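Local coordinates for protein tissue factor pathway inhibitor 2 (Homo sapiens, PDB 1ZR0) that inhibits trypsin, plasmin and factor VIIa/tissue factor, and factor Xa weakly, here represented by the first of its three Kunitz-type inhibitory domains, at residues L22-Y27 and F37-C42. Sequence-based numbering, arbitrary orientation.
Sequences LLRYYY and FLYGGC
Leu22 pairs with Tyr39 and Arg24 with Phe37 in an antiparallel strand contact near the open end of the domain's twisted beta hairpin. Four backbone hydrogen bonds join the strands, two at each of these pairs; Arg24 N reaches Phe37 O at 3.0 Å, nearly straight at hydrogen. Leu23 and Leu38 form the non-hydrogen-bonded pair between them, Leu23 CD1 lying 4.1 Å from Leu38 CD2 on one face of the sheet. Apolar methyls suit this place, since Leu38 also packs on an aromatic side chain of the other protein's chain.

The other face carries Leu22, Arg24, Phe37 and Tyr39. Arg24 bends at chi2 (-60°), so that Tyr39 CD2 lies over one face of its guanidinium, toward the rim; the two planes are 44° apart. Arg24 CZ lies 3.5 Å from Tyr39 CD2, while NH1 is hydrogen-bonded to Asn48 OD1; a long chain with a flat, charged end can thus pack and bond at once. This is the central hairpin of the Kunitz (BPTI) fold; its first strand begins just after the probable reactive bond Arg19-Ala20. Beyond Tyr39 the chain turns through two glycines: Leu22 CD1 packs 3.6 Å from Gly41 CA, and the positive phi of Gly41 suits a residue without a side chain. Toward the hairpin's turn, Tyr26 CD1 meets Phe37 CD1 at 3.6 Å, two broad rings meeting through carbon with nearly perpendicular planes (89°).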
ATOM      1  N   LEU B  22      -8.382   2.832   2.505  1.00 21.24           N
ATOM      2  CA  LEU B  22      -8.678   4.147   3.024  1.00 20.14           C
ATOM      3  C   LEU B  22     -10.193   4.347   3.248  1.00 22.03           C
ATOM      4  O   LEU B  22     -10.986   4.116   2.349  1.00 21.38           O
ATOM      5  CB  LEU B  22      -8.165   5.184   2.019  1.00 20.41           C
ATOM      6  CG  LEU B  22      -6.679   5.145   1.745  1.00 22.77           C
ATOM      7  CD1 LEU B  22      -6.417   5.987   0.530  1.00 29.76           C
ATOM      8  CD2 LEU B  22      -5.945   5.603   2.963  1.00 25.91           C
ATOM      9  N   LEU B  23     -10.624   4.727   4.466  1.00 20.19           N
ATOM     10  CA  LEU B  23     -12.018   4.860   4.737  1.00 21.57           C
ATOM     11  C   LEU B  23     -12.621   6.057   3.970  1.00 20.14           C
ATOM     12  O   LEU B  23     -12.170   7.204   4.135  1.00 22.95           O
ATOM     13  CB  LEU B  23     -12.206   5.085   6.226  1.00 24.76           C
ATOM     14  CG  LEU B  23     -13.636   4.992   6.770  1.00 28.11           C
ATOM     15  CD1 LEU B  23     -14.314   3.704   6.408  1.00 33.14           C
ATOM     16  CD2 LEU B  23     -13.502   5.066   8.355  1.00 32.28           C
ATOM     17  N   ARG B  24     -13.612   5.738   3.145  1.00 20.71           N
ATOM     18  CA  ARG B  24     -14.360   6.724   2.336  1.00 19.98           C
ATOM     19  C   ARG B  24     -15.822   6.386   2.420  1.00 22.31           C
ATOM     20  O   ARG B  24     -16.254   5.334   2.935  1.00 19.27           O
ATOM     21  CB  ARG B  24     -13.873   6.654   0.874  1.00 20.38           C
ATOM     22  CG  ARG B  24     -12.389   7.088   0.588  1.00 19.30           C
ATOM     23  CD  ARG B  24     -12.110   8.532   0.979  1.00 23.59           C
ATOM     24  NE  ARG B  24     -10.751   8.883   0.669  1.00 25.18           N
ATOM     25  CZ  ARG B  24     -10.322   9.127  -0.563  1.00 25.40           C
ATOM     26  NH1 ARG B  24     -11.160   9.213  -1.595  1.00 27.09           N
ATOM     27  NH2 ARG B  24      -9.031   9.446  -0.741  1.00 29.19           N
ATOM     28  N   TYR B  25     -16.644   7.251   1.831  1.00 21.11           N
ATOM     29  CA  TYR B  25     -18.071   7.067   1.797  1.00 21.15           C
ATOM     30  C   TYR B  25     -18.614   7.056   0.414  1.00 21.53           C
ATOM     31  O   TYR B  25     -18.043   7.654  -0.472  1.00 22.49           O
ATOM     32  CB  TYR B  25     -18.739   8.166   2.564  1.00 20.24           C
ATOM     33  CG  TYR B  25     -18.406   8.096   4.046  1.00 21.23           C
ATOM     34  CD1 TYR B  25     -17.236   8.606   4.536  1.00 25.81           C
ATOM     35  CD2 TYR B  25     -19.301   7.477   4.896  1.00 29.71           C
ATOM     36  CE1 TYR B  25     -16.908   8.459   5.887  1.00 28.22           C
ATOM     37  CE2 TYR B  25     -19.041   7.377   6.243  1.00 28.64           C
ATOM     38  CZ  TYR B  25     -17.868   7.876   6.727  1.00 31.55           C
ATOM     39  OH  TYR B  25     -17.597   7.702   8.068  1.00 39.89           O
ATOM     40  N   TYR B  26     -19.678   6.275   0.203  1.00 21.70           N
ATOM     41  CA  TYR B  26     -20.293   6.200  -1.126  1.00 21.98           C
ATOM     42  C   TYR B  26     -21.834   6.166  -0.951  1.00 23.80           C
ATOM     43  O   TYR B  26     -22.349   5.724   0.057  1.00 23.50           O
ATOM     44  CB  TYR B  26     -19.838   5.044  -2.022  1.00 21.67           C
ATOM     45  CG  TYR B  26     -20.430   3.740  -1.564  1.00 21.63           C
ATOM     46  CD1 TYR B  26     -19.970   3.140  -0.384  1.00 22.42           C
ATOM     47  CD2 TYR B  26     -21.466   3.154  -2.228  1.00 21.31           C
ATOM     48  CE1 TYR B  26     -20.564   1.967   0.066  1.00 27.34           C
ATOM     49  CE2 TYR B  26     -22.022   1.945  -1.802  1.00 22.25           C
ATOM     50  CZ  TYR B  26     -21.590   1.391  -0.635  1.00 24.60           C
ATOM     51  OH  TYR B  26     -22.197   0.202  -0.218  1.00 30.29           O
ATOM     52  N   TYR B  27     -22.559   6.636  -1.973  1.00 23.19           N
ATOM     53  CA  TYR B  27     -24.001   6.457  -1.960  1.00 23.30           C
ATOM     54  C   TYR B  27     -24.444   5.137  -2.483  1.00 22.91           C
ATOM     55  O   TYR B  27     -24.053   4.767  -3.530  1.00 24.95           O
ATOM     56  CB  TYR B  27     -24.670   7.537  -2.815  1.00 23.32           C
ATOM     57  CG  TYR B  27     -26.176   7.508  -2.728  1.00 21.94           C
ATOM     58  CD1 TYR B  27     -26.847   8.038  -1.667  1.00 25.79           C
ATOM     59  CD2 TYR B  27     -26.899   6.986  -3.763  1.00 25.47           C
ATOM     60  CE1 TYR B  27     -28.201   7.985  -1.587  1.00 29.67           C
ATOM     61  CE2 TYR B  27     -28.296   6.938  -3.698  1.00 29.87           C
ATOM     62  CZ  TYR B  27     -28.918   7.455  -2.601  1.00 29.78           C
ATOM     63  OH  TYR B  27     -30.319   7.419  -2.548  1.00 32.10           O
ATOM     64  N   PHE B  37     -16.833   2.590   2.708  1.00 22.37           N
ATOM     65  CA  PHE B  37     -16.100   1.563   2.071  1.00 20.88           C
ATOM     66  C   PHE B  37     -14.594   1.822   2.273  1.00 21.23           C
ATOM     67  O   PHE B  37     -14.185   2.880   2.669  1.00 21.50           O
ATOM     68  CB  PHE B  37     -16.485   1.384   0.564  1.00 21.73           C
ATOM     69  CG  PHE B  37     -15.966   2.487  -0.384  1.00 19.44           C
ATOM     70  CD1 PHE B  37     -16.422   3.779  -0.373  1.00 20.55           C
ATOM     71  CD2 PHE B  37     -15.048   2.169  -1.343  1.00 21.24           C
ATOM     72  CE1 PHE B  37     -15.977   4.715  -1.269  1.00 24.24           C
ATOM     73  CE2 PHE B  37     -14.563   3.062  -2.226  1.00 22.68           C
ATOM     74  CZ  PHE B  37     -15.043   4.389  -2.222  1.00 22.52           C
ATOM     75  N   LEU B  38     -13.778   0.875   1.837  1.00 21.68           N
ATOM     76  CA  LEU B  38     -12.325   1.039   1.896  1.00 20.44           C
ATOM     77  C   LEU B  38     -11.745   1.152   0.459  1.00 19.85           C
ATOM     78  O   LEU B  38     -11.803   0.198  -0.359  1.00 21.72           O
ATOM     79  CB  LEU B  38     -11.707  -0.237   2.629  1.00 19.63           C
ATOM     80  CG  LEU B  38     -12.077  -0.369   4.123  1.00 23.54           C
ATOM     81  CD1 LEU B  38     -11.539  -1.733   4.677  1.00 29.69           C
ATOM     82  CD2 LEU B  38     -11.815   0.845   4.938  1.00 28.59           C
ATOM     83  N   TYR B  39     -11.309   2.377   0.157  1.00 20.46           N
ATOM     84  CA  TYR B  39     -10.782   2.761  -1.121  1.00 21.58           C
ATOM     85  C   TYR B  39      -9.322   2.465  -1.219  1.00 20.79           C
ATOM     86  O   TYR B  39      -8.577   2.630  -0.256  1.00 20.31           O
ATOM     87  CB  TYR B  39     -11.081   4.266  -1.229  1.00 22.75           C
ATOM     88  CG  TYR B  39     -10.523   4.964  -2.431  1.00 20.28           C
ATOM     89  CD1 TYR B  39     -10.889   4.562  -3.693  1.00 21.11           C
ATOM     90  CD2 TYR B  39      -9.746   6.077  -2.264  1.00 22.25           C
ATOM     91  CE1 TYR B  39     -10.395   5.269  -4.836  1.00 21.88           C
ATOM     92  CE2 TYR B  39      -9.250   6.782  -3.338  1.00 25.52           C
ATOM     93  CZ  TYR B  39      -9.584   6.365  -4.617  1.00 23.39           C
ATOM     94  OH  TYR B  39      -9.084   7.200  -5.660  1.00 24.05           O
ATOM     95  N   GLY B  40      -8.880   2.039  -2.396  1.00 21.65           N
ATOM     96  CA  GLY B  40      -7.499   1.664  -2.635  1.00 21.13           C
ATOM     97  C   GLY B  40      -6.521   2.809  -2.781  1.00 22.02           C
ATOM     98  O   GLY B  40      -5.364   2.567  -2.582  1.00 22.19           O
ATOM     99  N   GLY B  41      -6.968   4.063  -2.950  1.00 21.83           N
ATOM    100  CA  GLY B  41      -6.098   5.178  -2.970  1.00 24.39           C
ATOM    101  C   GLY B  41      -5.866   5.918  -4.272  1.00 26.16           C
ATOM    102  O   GLY B  41      -5.370   7.052  -4.237  1.00 27.15           O
ATOM    103  N   CYS B  42      -6.313   5.361  -5.378  1.00 26.25           N
ATOM    104  CA  CYS B  42      -6.226   6.060  -6.670  1.00 27.92           C
ATOM    105  C   CYS B  42      -7.314   5.648  -7.637  1.00 26.32           C
ATOM    106  O   CYS B  42      -8.025   4.624  -7.458  1.00 25.91           O
ATOM    107  CB  CYS B  42      -4.855   5.838  -7.267  1.00 27.39           C
ATOM    108  SG  CYS B  42      -4.681   4.195  -7.868  1.00 34.33           S
TER